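Local structure of pentafunctional AROM polypeptide (Schizosaccharomyces pombe, 5SWV) at residues L74-T79 and Y107-V112; R11-T16 and V34-I39; Y132-M137 and Y164-K169; S56-V61 and K98-S103; T16-R21 and L224-A229. The protein combines five shikimate-pathway activities in one polypeptide, the region described here carrying the dehydroquinate dehydratase and shikimate dehydrogenase units. All coordinates share one frame; numbering follows the deposited sequence.

Interaction 1. Residues L74-T79 and Y107-V112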
# COMPACT_ATOMS: atom_id res chain seq x y z
N LEU A 74 1.67 -4.38 -4.62
CA LEU A 74 1.86 -3.18 -5.41
C LEU A 74 1.85 -3.49 -6.91
O LEU A 74 2.48 -4.46 -7.34
CB LEU A 74 3.17 -2.46 -5.04
CG LEU A 74 3.27 -1.82 -3.66
CD1 LEU A 74 4.66 -1.22 -3.45
CD2 LEU A 74 2.19 -0.76 -3.45
N PRO A 75 1.16 -2.67 -7.71
CA PRO A 75 1.25 -2.80 -9.16
C PRO A 75 2.70 -2.79 -9.65
O PRO A 75 3.56 -2.15 -9.03
CB PRO A 75 0.52 -1.54 -9.67
CG PRO A 75 -0.29 -1.04 -8.54
CD PRO A 75 0.32 -1.54 -7.28
N ILE A 76 2.95 -3.49 -10.75
CA ILE A 76 4.31 -3.66 -11.25
C ILE A 76 4.45 -3.06 -12.63
O ILE A 76 3.56 -3.16 -13.48
CB ILE A 76 4.71 -5.15 -11.22
CG1 ILE A 76 4.88 -5.58 -9.77
CG2 ILE A 76 6.01 -5.40 -11.99
CD1 ILE A 76 4.89 -7.08 -9.56
N ILE A 77 5.59 -2.40 -12.82
CA ILE A 77 5.97 -1.86 -14.10
C ILE A 77 7.14 -2.71 -14.55
O ILE A 77 8.08 -2.92 -13.79
CB ILE A 77 6.36 -0.38 -13.96
CG1 ILE A 77 5.17 0.44 -13.45
CG2 ILE A 77 6.84 0.18 -15.27
CD1 ILE A 77 5.58 1.70 -12.71
N PHE A 78 7.06 -3.20 -15.77
CA PHE A 78 8.05 -4.11 -16.34
C PHE A 78 8.86 -3.31 -17.36
O PHE A 78 8.36 -2.98 -18.44
CB PHE A 78 7.31 -5.28 -16.99
CG PHE A 78 8.19 -6.36 -17.55
CD1 PHE A 78 8.68 -6.28 -18.85
CD2 PHE A 78 8.46 -7.50 -16.81
CE1 PHE A 78 9.47 -7.30 -19.37
CE2 PHE A 78 9.24 -8.52 -17.32
CZ PHE A 78 9.75 -8.43 -18.60
N THR A 79 10.10 -3.00 -17.01
CA THR A 79 10.88 -2.06 -17.80
C THR A 79 12.18 -2.66 -18.26
O THR A 79 13.04 -2.98 -17.46
CB THR A 79 11.15 -0.77 -17.02
OG1 THR A 79 9.90 -0.13 -16.77
CG2 THR A 79 11.99 0.21 -17.82
N TYR A 107 1.53 -12.75 -18.15
CA TYR A 107 1.32 -12.98 -16.70
C TYR A 107 0.84 -11.73 -15.92
O TYR A 107 1.04 -11.64 -14.72
CB TYR A 107 2.49 -13.73 -16.00
CG TYR A 107 3.90 -13.24 -16.23
CD1 TYR A 107 4.34 -12.00 -15.73
CD2 TYR A 107 4.84 -14.04 -16.92
CE1 TYR A 107 5.66 -11.55 -15.94
CE2 TYR A 107 6.15 -13.59 -17.12
CZ TYR A 107 6.55 -12.35 -16.63
OH TYR A 107 7.83 -11.92 -16.84
N GLY A 108 0.18 -10.81 -16.61
CA GLY A 108 -0.57 -9.72 -15.96
C GLY A 108 0.21 -8.63 -15.23
O GLY A 108 -0.21 -8.19 -14.15
N CYS A 109 1.34 -8.20 -15.80
CA CYS A 109 2.00 -6.98 -15.34
C CYS A 109 1.04 -5.83 -15.60
O CYS A 109 0.36 -5.81 -16.63
CB CYS A 109 3.33 -6.74 -16.06
SG CYS A 109 4.69 -7.78 -15.45
N ASP A 110 1.00 -4.88 -14.66
CA ASP A 110 0.07 -3.75 -14.74
C ASP A 110 0.47 -2.78 -15.83
O ASP A 110 -0.39 -2.32 -16.59
CB ASP A 110 -0.00 -3.03 -13.41
CG ASP A 110 -0.41 -3.95 -12.29
OD1 ASP A 110 0.44 -4.75 -11.84
OD2 ASP A 110 -1.59 -3.86 -11.87
N PHE A 111 1.78 -2.51 -15.93
CA PHE A 111 2.35 -1.68 -17.00
C PHE A 111 3.56 -2.35 -17.65
O PHE A 111 4.24 -3.16 -17.03
CB PHE A 111 2.83 -0.34 -16.46
CG PHE A 111 1.82 0.43 -15.67
CD1 PHE A 111 1.68 0.23 -14.31
CD2 PHE A 111 1.04 1.39 -16.29
CE1 PHE A 111 0.77 0.96 -13.57
CE2 PHE A 111 0.12 2.13 -15.56
CZ PHE A 111 -0.02 1.92 -14.20
N VAL A 112 3.83 -1.97 -18.89
CA VAL A 112 5.08 -2.30 -19.57
C VAL A 112 5.63 -1.01 -20.18
O VAL A 112 4.90 -0.26 -20.83
CB VAL A 112 4.87 -3.36 -20.69
CG1 VAL A 112 6.12 -3.53 -21.55
CG2 VAL A 112 4.48 -4.70 -20.08
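Ile-77 and Phe-78 pair in parallel with Phe-111 and Val-112, joined by Phe-111 N to Ile-76 O (3.1 Å) and by Phe-78 N to Phe-111 O (3.1 Å). These are the two strands of a beta-alpha-beta unit of the TIM barrel, helix 94-106 making the connection between them. At the entry to the pairing a side chain takes over from the backbone: Asp-110 OD1 accepts from Ile-76 N at 3.0 Å, a fairly straight bond (167°) that arrives from above the carboxylate plane. The same oxygen forms a salt bridge with Arg-69, so two donors hold it, while Pro-75 CB lies 3.7 Å from Asp-110 CG. On the barrel's inner face Ile-77 CG1 rests 3.6 Å from Phe-111 CD1, the two side chains passing at a slant. The outer face belongs to Phe-78 and Val-112, covered by helices 58-69 and 94-106. With CG anti to the backbone N (chi1 -176°), the Phe-78 ring reaches back past Cys-109 to Tyr-107. Cys-109 SG makes an oblique sulfur-aromatic contact, 5.0 Å from the centroid of the Phe-78 ring. The side chains of Tyr-107 and Phe-78 cross at about a right angle, bringing Tyr-107 OH to 3.7 Å from Phe-78 CE2.

Interaction 2. Residues R11-T16 and V34-I39; sequences RSTFLT and VGCDAI
Asp-37 reaches across to the backbone of Thr-13, where its OD2 accepts a hydrogen bond from Thr-13 N at 2.9 Å. The bond is nearly straight (161°) and uses the anti lone pair, the one facing away from OD1. With CG beside its own backbone N (chi1 -56°), Asp-37 can offer carboxylate and main-chain amide to the same residue, and Asp-37 N accordingly donates to Thr-13 O, also at 2.9 Å. The other carboxylate oxygen, OD1, forms a salt bridge with Lys-9, which leaves the group gripped at both ends, while Ser-12 CB lies 3.5 Å from Asp-37 OD2.

Thr-13 turns its hydroxyl into the space between its backbone N and carbonyl carbon (chi1 70°), which sets OG1 2.9 Å from Gly-35 O; the methyl lies on the opposite side of CB from the carbonyl carbon. Further along, Leu-15 N bonds to Ala-38 O at 3.0 Å, and Leu-15 CB packs 3.8 Å from Cys-36 SG. On the other face of the sheet Phe-14 uses its CB, 3.9 Å from Ala-38 CB, and its ring heads away from this partner.

These are neighbouring parallel strands of the TIM barrel. Strand 218-220 flanks 13-17 on its far side, bonding to Phe-14 and meeting its ring through Pro-219, while helix 3-8 lays Phe-6 against Asp-37 and Ala-38 at the end where the two strands enter the barrel.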
# COMPACT_ATOMS: atom_id res chain seq x y z
N ARG A 11 -0.53 13.09 -6.35
CA ARG A 11 0.88 12.76 -6.56
C ARG A 11 1.12 11.27 -6.46
O ARG A 11 0.81 10.67 -5.43
CB ARG A 11 1.74 13.44 -5.50
CG ARG A 11 1.94 14.92 -5.76
CD ARG A 11 2.50 15.66 -4.56
NE ARG A 11 2.69 17.06 -4.97
CZ ARG A 11 1.99 18.12 -4.53
NH1 ARG A 11 1.04 18.01 -3.59
NH2 ARG A 11 2.28 19.32 -5.03
N SER A 12 1.69 10.68 -7.49
CA SER A 12 2.12 9.28 -7.44
C SER A 12 3.62 9.17 -7.66
O SER A 12 4.24 10.05 -8.28
CB SER A 12 1.35 8.42 -8.45
OG SER A 12 0.88 9.19 -9.55
N THR A 13 4.19 8.09 -7.13
CA THR A 13 5.61 7.78 -7.30
C THR A 13 5.76 6.30 -7.50
O THR A 13 4.87 5.54 -7.16
CB THR A 13 6.43 8.18 -6.06
OG1 THR A 13 6.12 7.32 -4.96
CG2 THR A 13 6.16 9.63 -5.65
N PHE A 14 6.89 5.88 -8.06
CA PHE A 14 7.19 4.46 -8.16
C PHE A 14 8.68 4.18 -7.98
O PHE A 14 9.53 4.97 -8.40
CB PHE A 14 6.68 3.85 -9.45
CG PHE A 14 7.43 4.27 -10.69
CD1 PHE A 14 8.56 3.57 -11.10
CD2 PHE A 14 6.96 5.32 -11.49
CE1 PHE A 14 9.24 3.93 -12.26
CE2 PHE A 14 7.64 5.69 -12.66
CZ PHE A 14 8.79 4.99 -13.03
N LEU A 15 8.96 3.04 -7.34
CA LEU A 15 10.31 2.61 -7.02
C LEU A 15 10.98 2.00 -8.24
O LEU A 15 10.39 1.16 -8.90
CB LEU A 15 10.29 1.57 -5.88
CG LEU A 15 11.66 1.21 -5.32
CD1 LEU A 15 12.21 2.36 -4.47
CD2 LEU A 15 11.62 -0.07 -4.51
N THR A 16 12.22 2.40 -8.50
CA THR A 16 13.03 1.80 -9.56
C THR A 16 13.84 0.63 -8.99
O THR A 16 14.99 0.79 -8.60
CB THR A 16 13.96 2.85 -10.20
OG1 THR A 16 14.76 3.49 -9.19
CG2 THR A 16 13.13 3.90 -10.92
N VAL A 34 8.07 1.81 0.91
CA VAL A 34 7.50 2.97 1.59
C VAL A 34 7.28 4.15 0.64
O VAL A 34 8.19 4.54 -0.09
CB VAL A 34 8.43 3.37 2.77
CG1 VAL A 34 8.33 4.85 3.13
CG2 VAL A 34 8.13 2.48 3.98
N GLY A 35 6.05 4.67 0.64
CA GLY A 35 5.69 5.87 -0.11
C GLY A 35 5.46 5.70 -1.59
O GLY A 35 5.16 6.68 -2.28
N CYS A 36 5.57 4.47 -2.09
CA CYS A 36 5.46 4.18 -3.52
C CYS A 36 4.10 3.61 -3.87
O CYS A 36 3.53 2.83 -3.11
CB CYS A 36 6.54 3.20 -3.94
SG CYS A 36 8.19 3.82 -3.57
N ASP A 37 3.60 4.01 -5.02
CA ASP A 37 2.33 3.49 -5.53
C ASP A 37 2.52 2.29 -6.45
O ASP A 37 1.55 1.61 -6.77
CB ASP A 37 1.58 4.61 -6.26
CG ASP A 37 1.36 5.83 -5.39
OD1 ASP A 37 0.38 5.83 -4.62
OD2 ASP A 37 2.17 6.78 -5.45
N ALA A 38 3.77 2.03 -6.86
CA ALA A 38 4.11 0.94 -7.77
C ALA A 38 5.61 0.63 -7.75
O ALA A 38 6.40 1.39 -7.18
CB ALA A 38 3.70 1.33 -9.18
N ILE A 39 5.99 -0.47 -8.38
CA ILE A 39 7.37 -0.93 -8.44
C ILE A 39 7.74 -1.19 -9.89
O ILE A 39 7.09 -1.97 -10.58
CB ILE A 39 7.55 -2.23 -7.64
CG1 ILE A 39 7.09 -2.05 -6.21
CG2 ILE A 39 9.01 -2.68 -7.60
CD1 ILE A 39 7.14 -3.34 -5.42

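Interaction 3. Residues Y132-M137 and Y164-K169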
# COMPACT_ATOMS: atom_id res chain seq x y z
N TYR A 132 -4.98 -6.33 -20.59
CA TYR A 132 -5.22 -5.34 -19.52
C TYR A 132 -4.00 -4.51 -19.16
O TYR A 132 -4.15 -3.42 -18.58
CB TYR A 132 -5.78 -6.02 -18.28
CG TYR A 132 -7.15 -6.59 -18.54
CD1 TYR A 132 -8.18 -5.77 -19.03
CD2 TYR A 132 -7.42 -7.96 -18.35
CE1 TYR A 132 -9.44 -6.27 -19.30
CE2 TYR A 132 -8.68 -8.48 -18.62
CZ TYR A 132 -9.69 -7.63 -19.09
OH TYR A 132 -10.95 -8.10 -19.36
N THR A 133 -2.82 -5.01 -19.49
CA THR A 133 -1.58 -4.27 -19.30
C THR A 133 -1.61 -2.92 -20.00
O THR A 133 -2.06 -2.81 -21.14
CB THR A 133 -0.39 -5.08 -19.84
OG1 THR A 133 -0.36 -6.36 -19.19
CG2 THR A 133 0.91 -4.36 -19.59
N LYS A 134 -1.16 -1.90 -19.30
CA LYS A 134 -1.07 -0.55 -19.85
C LYS A 134 0.32 -0.29 -20.41
O LYS A 134 1.32 -0.65 -19.78
CB LYS A 134 -1.33 0.49 -18.77
CG LYS A 134 -2.66 0.35 -18.05
CD LYS A 134 -3.81 0.66 -18.98
CE LYS A 134 -5.07 0.82 -18.16
NZ LYS A 134 -6.24 0.64 -19.03
N LEU A 135 0.39 0.38 -21.55
CA LEU A 135 1.68 0.70 -22.15
C LEU A 135 2.17 2.10 -21.78
O LEU A 135 1.41 3.08 -21.86
CB LEU A 135 1.61 0.56 -23.65
CG LEU A 135 1.24 -0.82 -24.17
CD1 LEU A 135 1.51 -0.84 -25.66
CD2 LEU A 135 2.01 -1.95 -23.49
N ILE A 136 3.43 2.16 -21.33
CA ILE A 136 4.14 3.42 -21.10
C ILE A 136 5.14 3.55 -22.24
O ILE A 136 6.11 2.81 -22.34
CB ILE A 136 4.89 3.48 -19.74
CG1 ILE A 136 3.96 3.12 -18.57
CG2 ILE A 136 5.46 4.88 -19.52
CD1 ILE A 136 4.59 3.22 -17.19
N MET A 137 4.86 4.50 -23.13
CA MET A 137 5.74 4.79 -24.23
C MET A 137 6.76 5.81 -23.76
O MET A 137 6.38 6.89 -23.32
CB MET A 137 4.94 5.31 -25.42
CG MET A 137 3.91 4.31 -25.93
SD MET A 137 4.72 2.94 -26.75
CE MET A 137 3.81 1.61 -26.03
N TYR A 164 -0.44 4.32 -29.71
CA TYR A 164 -0.35 3.15 -28.85
C TYR A 164 -0.47 3.41 -27.33
O TYR A 164 -0.76 2.49 -26.58
CB TYR A 164 0.99 2.47 -29.11
CG TYR A 164 1.29 2.22 -30.58
CD1 TYR A 164 0.52 1.32 -31.32
CD2 TYR A 164 2.35 2.87 -31.24
CE1 TYR A 164 0.78 1.08 -32.66
CE2 TYR A 164 2.62 2.62 -32.58
CZ TYR A 164 1.81 1.72 -33.27
OH TYR A 164 2.02 1.45 -34.59
N ALA A 165 -0.26 4.65 -26.88
CA ALA A 165 0.08 4.88 -25.46
C ALA A 165 -1.09 4.92 -24.49
O ALA A 165 -2.08 5.54 -24.77
CB ALA A 165 0.85 6.18 -25.33
N ASP A 166 -0.93 4.29 -23.34
CA ASP A 166 -1.76 4.60 -22.18
C ASP A 166 -1.13 5.70 -21.30
O ASP A 166 -1.84 6.43 -20.60
CB ASP A 166 -1.99 3.34 -21.33
CG ASP A 166 -2.74 2.27 -22.08
OD1 ASP A 166 -3.96 2.42 -22.25
OD2 ASP A 166 -2.11 1.28 -22.51
N VAL A 167 0.21 5.75 -21.29
CA VAL A 167 0.98 6.79 -20.61
C VAL A 167 2.15 7.15 -21.51
O VAL A 167 2.64 6.28 -22.23
CB VAL A 167 1.54 6.31 -19.26
CG1 VAL A 167 2.34 7.42 -18.56
CG2 VAL A 167 0.42 5.76 -18.38
N ILE A 168 2.60 8.40 -21.48
CA ILE A 168 3.79 8.80 -22.24
C ILE A 168 4.81 9.31 -21.24
O ILE A 168 4.48 10.06 -20.34
CB ILE A 168 3.49 9.86 -23.30
CG1 ILE A 168 2.51 9.30 -24.33
CG2 ILE A 168 4.78 10.28 -24.00
CD1 ILE A 168 2.07 10.29 -25.41
N LYS A 169 6.05 8.87 -21.41
CA LYS A 169 7.14 9.25 -20.54
C LYS A 169 8.22 9.89 -21.40
O LYS A 169 8.78 9.23 -22.28
CB LYS A 169 7.66 8.03 -19.81
CG LYS A 169 8.78 8.29 -18.83
CD LYS A 169 9.30 6.96 -18.31
CE LYS A 169 10.79 7.02 -18.01
NZ LYS A 169 11.06 7.30 -16.58
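This is a parallel strand pairing in the wall of the TIM barrel, between strands 134-140 and 167-173 of a beta-alpha-beta unit whose connection is helix 152-162. Backbone bonds run the length of it: Val-167 N to Leu-135 O (3.0 Å), Met-137 N to Val-167 O (3.0 Å) and Lys-169 N to Met-137 O (2.8 Å). Leu-135 O also accepts from Asp-166 N, so two successive amides converge on one carbonyl.

Ile-136 and Val-167 stand side by side on the inner face, pointing the same way, and Ile-136 CG2 touches Lys-169 CB at 3.9 Å. Beyond that point the lysine chain leaves its partner strand and runs on among Arg-81, His-140 and Phe-201. On the opposite face Met-137 folds back along the loop that leads into strand 167-173: bent at chi2 (-71°), it sets CG 3.6 Å from Ala-165 CB and turns its methyl toward Tyr-164.

Asp-166 closes the start of the pairing. Its OD2 takes Leu-135 N at 2.8 Å from the anti side, slightly out of the carboxylate plane. The side chains of Lys-134 and Asp-166 cross at about a right angle, with Lys-134 CD 3.7 Å from Asp-166 CG. Lys-130 forms a salt bridge with that OD2, and the Lys-134 amine is nearby though not in contact. An amide proton and two positive charges around one carboxylate would probably keep it ionised.

Interaction 4. Residues S56-V61 and K98-S103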
# COMPACT_ATOMS: atom_id res chain seq x y z
N SER A 56 18.50 -12.32 -19.93
CA SER A 56 17.68 -13.08 -19.00
C SER A 56 16.67 -13.95 -19.80
O SER A 56 16.01 -13.46 -20.71
CB SER A 56 16.96 -12.14 -18.03
OG SER A 56 17.86 -11.47 -17.17
N SER A 57 16.57 -15.24 -19.49
CA SER A 57 15.61 -16.12 -20.16
C SER A 57 14.21 -15.86 -19.67
O SER A 57 14.03 -15.38 -18.55
CB SER A 57 15.95 -17.59 -19.90
OG SER A 57 15.78 -17.89 -18.52
N LEU A 58 13.21 -16.20 -20.48
CA LEU A 58 11.79 -16.07 -20.09
C LEU A 58 11.46 -16.76 -18.78
O LEU A 58 10.74 -16.21 -17.95
CB LEU A 58 10.87 -16.63 -21.17
CG LEU A 58 10.17 -15.64 -22.09
CD1 LEU A 58 11.17 -14.75 -22.81
CD2 LEU A 58 9.31 -16.41 -23.10
N ASP A 59 11.95 -17.98 -18.61
CA ASP A 59 11.67 -18.74 -17.39
C ASP A 59 12.16 -18.00 -16.15
O ASP A 59 11.44 -17.89 -15.16
CB ASP A 59 12.28 -20.15 -17.48
CG ASP A 59 11.55 -21.05 -18.48
OD1 ASP A 59 10.30 -21.00 -18.54
OD2 ASP A 59 12.22 -21.82 -19.21
N PHE A 60 13.38 -17.47 -16.23
CA PHE A 60 13.98 -16.73 -15.13
C PHE A 60 13.22 -15.45 -14.78
O PHE A 60 12.80 -15.23 -13.64
CB PHE A 60 15.43 -16.40 -15.47
CG PHE A 60 16.10 -15.53 -14.46
CD1 PHE A 60 16.46 -16.03 -13.22
CD2 PHE A 60 16.35 -14.19 -14.74
CE1 PHE A 60 17.07 -15.22 -12.28
CE2 PHE A 60 16.98 -13.37 -13.80
CZ PHE A 60 17.33 -13.89 -12.57
N VAL A 61 13.03 -14.61 -15.79
CA VAL A 61 12.33 -13.36 -15.61
C VAL A 61 10.95 -13.61 -15.01
O VAL A 61 10.55 -12.91 -14.10
CB VAL A 61 12.21 -12.57 -16.93
CG1 VAL A 61 11.38 -11.30 -16.73
CG2 VAL A 61 13.59 -12.20 -17.44
N LYS A 98 11.08 -7.95 -27.29
CA LYS A 98 9.67 -8.17 -27.65
C LYS A 98 9.12 -9.44 -27.02
O LYS A 98 8.06 -9.41 -26.41
CB LYS A 98 9.52 -8.26 -29.16
CG LYS A 98 8.15 -8.66 -29.66
CD LYS A 98 7.98 -8.32 -31.13
CE LYS A 98 8.87 -9.15 -32.05
NZ LYS A 98 8.22 -10.46 -32.33
N GLU A 99 9.88 -10.52 -27.16
CA GLU A 99 9.54 -11.78 -26.52
C GLU A 99 9.33 -11.60 -25.03
O GLU A 99 8.37 -12.12 -24.49
CB GLU A 99 10.62 -12.82 -26.74
CG GLU A 99 10.20 -14.23 -26.34
CD GLU A 99 11.34 -15.24 -26.33
OE1 GLU A 99 12.54 -14.83 -26.24
OE2 GLU A 99 11.04 -16.46 -26.39
N LEU A 100 10.23 -10.87 -24.37
CA LEU A 100 10.12 -10.66 -22.93
C LEU A 100 8.90 -9.83 -22.56
O LEU A 100 8.19 -10.16 -21.60
CB LEU A 100 11.39 -10.03 -22.33
CG LEU A 100 12.56 -10.99 -22.04
CD1 LEU A 100 13.90 -10.26 -21.96
CD2 LEU A 100 12.31 -11.80 -20.77
N MET A 101 8.64 -8.78 -23.32
CA MET A 101 7.51 -7.90 -23.01
C MET A 101 6.17 -8.60 -23.23
O MET A 101 5.24 -8.43 -22.45
CB MET A 101 7.62 -6.58 -23.80
CG MET A 101 8.75 -5.67 -23.32
SD MET A 101 8.92 -4.12 -24.22
CE MET A 101 9.80 -4.60 -25.70
N LEU A 102 6.08 -9.40 -24.29
CA LEU A 102 4.89 -10.22 -24.53
C LEU A 102 4.60 -11.16 -23.38
O LEU A 102 3.45 -11.33 -22.98
CB LEU A 102 5.07 -11.04 -25.80
CG LEU A 102 4.95 -10.26 -27.11
CD1 LEU A 102 5.32 -11.13 -28.30
CD2 LEU A 102 3.56 -9.66 -27.28
N SER A 103 5.65 -11.78 -22.87
CA SER A 103 5.53 -12.68 -21.73
C SER A 103 4.98 -11.97 -20.48
O SER A 103 4.13 -12.51 -19.75
CB SER A 103 6.87 -13.33 -21.43
OG SER A 103 6.90 -13.82 -20.12
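Leu-58 lays its two methyls against the carboxylate end of Glu-99, with Leu-58 CD1 3.6 Å from Glu-99 CD and Leu-58 CD2 3.7 Å from Glu-99 OE2. The glutamate is extended, its CG anti to the backbone N (chi1 -168°), and the two side chains meet at a slant. It is a contact of carbon with a flat polar group, and no hydrogen bond passes between the segments.

Leu-58 CD1 also reaches the neighbour of Glu-99, standing 3.8 Å from Leu-100 CD2. That same methyl of Leu-100 is shared with Val-61, one helical turn after Leu-58: Val-61 CG2 comes to 3.6 Å from Leu-100 CD2, the two side chains crossing at about a right angle. The second branch, Leu-100 CD1, lies 4.0 Å from Ser-56 O, just ahead of the helix, and Ser-103 CB closes on Leu-58 CG at 4.1 Å.

Ser-57 is the N-cap of helix 58-69, its OG accepting a weak bond from Phe-60 N and also bonded to Asp-48. Beneath the contact Val-61 continues onto Tyr-107, and Met-101 covers Val-112 and Val-114. Two adjacent helices joined by a leucine and valine seam, with a strand layer under them, are what the outer helical coat of a TIM barrel looks like.

Interaction 5. Residues T16-R21 and L224-A229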
# COMPACT_ATOMS: atom_id res chain seq x y z
N THR A 16 12.22 2.40 -8.50
CA THR A 16 13.03 1.80 -9.56
C THR A 16 13.84 0.63 -8.99
O THR A 16 14.99 0.79 -8.60
CB THR A 16 13.96 2.85 -10.20
OG1 THR A 16 14.76 3.49 -9.19
CG2 THR A 16 13.13 3.90 -10.92
N LEU A 17 13.22 -0.55 -8.93
CA LEU A 17 13.84 -1.72 -8.31
C LEU A 17 14.87 -2.33 -9.25
O LEU A 17 14.54 -2.86 -10.30
CB LEU A 17 12.79 -2.76 -7.94
CG LEU A 17 13.22 -3.80 -6.93
CD1 LEU A 17 13.53 -3.15 -5.59
CD2 LEU A 17 12.11 -4.82 -6.79
N ASN A 18 16.14 -2.24 -8.86
CA ASN A 18 17.25 -2.55 -9.73
C ASN A 18 18.30 -3.42 -9.06
O ASN A 18 19.50 -3.28 -9.32
CB ASN A 18 17.84 -1.26 -10.27
CG ASN A 18 18.42 -0.36 -9.18
OD1 ASN A 18 18.10 -0.50 -8.00
ND2 ASN A 18 19.27 0.57 -9.59
N TYR A 19 17.84 -4.32 -8.20
CA TYR A 19 18.69 -5.40 -7.72
C TYR A 19 18.95 -6.35 -8.87
O TYR A 19 18.14 -6.43 -9.79
CB TYR A 19 17.99 -6.18 -6.62
CG TYR A 19 17.87 -5.50 -5.28
CD1 TYR A 19 18.95 -5.50 -4.39
CD2 TYR A 19 16.68 -4.90 -4.87
CE1 TYR A 19 18.84 -4.92 -3.14
CE2 TYR A 19 16.57 -4.31 -3.62
CZ TYR A 19 17.65 -4.33 -2.76
OH TYR A 19 17.58 -3.75 -1.52
N PRO A 20 20.05 -7.11 -8.82
CA PRO A 20 20.24 -8.20 -9.77
C PRO A 20 19.32 -9.39 -9.57
O PRO A 20 19.13 -10.15 -10.50
CB PRO A 20 21.68 -8.66 -9.52
CG PRO A 20 22.26 -7.71 -8.54
CD PRO A 20 21.14 -7.05 -7.84
N ARG A 21 18.79 -9.57 -8.35
CA ARG A 21 17.87 -10.67 -8.02
C ARG A 21 16.75 -10.21 -7.08
O ARG A 21 17.01 -9.45 -6.14
CB ARG A 21 18.63 -11.79 -7.31
CG ARG A 21 19.72 -12.47 -8.12
CD ARG A 21 19.11 -13.33 -9.21
NE ARG A 21 18.41 -14.50 -8.65
CZ ARG A 21 18.93 -15.72 -8.49
NH1 ARG A 21 20.18 -16.03 -8.86
NH2 ARG A 21 18.16 -16.66 -7.96
N LEU A 224 18.98 1.67 0.42
CA LEU A 224 19.27 0.24 0.38
C LEU A 224 19.38 -0.38 -1.02
O LEU A 224 19.93 -1.47 -1.17
CB LEU A 224 18.22 -0.53 1.20
CG LEU A 224 18.13 -0.14 2.69
CD1 LEU A 224 17.10 -1.00 3.42
CD2 LEU A 224 19.49 -0.21 3.40
N LEU A 225 18.87 0.30 -2.05
CA LEU A 225 19.03 -0.19 -3.41
C LEU A 225 20.48 0.04 -3.81
O LEU A 225 21.11 0.95 -3.28
CB LEU A 225 18.09 0.52 -4.37
CG LEU A 225 16.60 0.43 -4.05
CD1 LEU A 225 15.80 0.95 -5.22
CD2 LEU A 225 16.18 -0.99 -3.73
N PRO A 226 21.01 -0.78 -4.73
CA PRO A 226 22.44 -0.69 -5.00
C PRO A 226 22.89 0.60 -5.69
O PRO A 226 24.04 1.00 -5.52
CB PRO A 226 22.73 -1.91 -5.87
CG PRO A 226 21.44 -2.20 -6.52
CD PRO A 226 20.38 -1.85 -5.52
N SER A 227 22.00 1.26 -6.43
CA SER A 227 22.37 2.47 -7.18
C SER A 227 21.14 3.24 -7.62
O SER A 227 20.04 2.69 -7.59
CB SER A 227 23.23 2.11 -8.41
OG SER A 227 22.63 1.10 -9.21
N LYS A 228 21.35 4.49 -8.02
CA LYS A 228 20.29 5.26 -8.67
C LYS A 228 20.11 4.73 -10.06
O LYS A 228 21.07 4.31 -10.71
CB LYS A 228 20.66 6.74 -8.78
CG LYS A 228 20.79 7.44 -7.45
CD LYS A 228 21.28 8.87 -7.62
CE LYS A 228 21.72 9.42 -6.28
NZ LYS A 228 22.07 10.85 -6.42
N ALA A 229 18.86 4.75 -10.52
CA ALA A 229 18.55 4.36 -11.89
C ALA A 229 19.05 5.39 -12.89
O ALA A 229 19.42 5.04 -14.00
CB ALA A 229 17.05 4.16 -12.05
O HOH W 1 17.15 2.59 -7.79
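Asn-18 ND2 donates a hydrogen bond to Ser-227 O at 3.0 Å, quite straight at the proton (164°). The oxygen lies close to the amide plane of Asn-18, but the donor stands well above the carbonyl plane of Ser-227. Asn-18 holds CG between its backbone N and carbonyl carbon (chi1 63°), and this folds the amide across toward the 224-229 loop.

A water adds a further link, donating to Ser-227 O at 2.9 Å and hydrogen-bonded to Thr-16 OG1. Ser-227 O is thus met by two donors. The threonine hydroxyl is bonded to Gln-233 as well, and Gln-233 also takes Ala-229 N, so it fastens both sides of the contact at once.

In the fold, strand 13-17 pairs with strand 218-220, which closes the parallel barrel of this type I dehydroquinase. The two segments leave the C-terminal ends of those strands, the end at which TIM-barrel enzymes carry their active sites.

Van der Waals contacts make up another group. Among carbons, Leu-225 pushes CD2 toward both Leu-17 and Tyr-19, lying 3.9 Å from Leu-17 CD1 and crossing each of those side chains at about a right angle. Pro-226 sits over one face of the Tyr-19 ring, displaced toward the rim, its CD 4.1 Å from Tyr-19 CD1. Carbon also meets oxygen: Leu-225 CD1 lies 3.5 Å from Thr-16 O, and Pro-226 CD is 3.6 Å from Asn-18 OD1. At the other end Ala-229 CB lies 3.7 Å from Thr-16 OG1.

How the interactions relate
From the N terminus, interaction 2 closes first, bringing 34-39 back beside 11-16. Interaction 5 starts at Thr-16, which it shares with interaction 2, and the two cross; it closes more than 200 residues later at 224-229, so interactions 1, 3 and 4 all fall within its span. Interactions 4 and 1 also cross: 56-61 and 74-79 open in turn, then 98-103 and 107-112 answer them, linking outer helices to the strands beneath. Interaction 3 follows in series. Bonds from Ile-39 to Pro-75 and Ile-77, and from Asp-110 to Lys-134, run interactions 2, 1 and 3 into one sheet, while interaction 5 ties the two ends of the barrel sequence together.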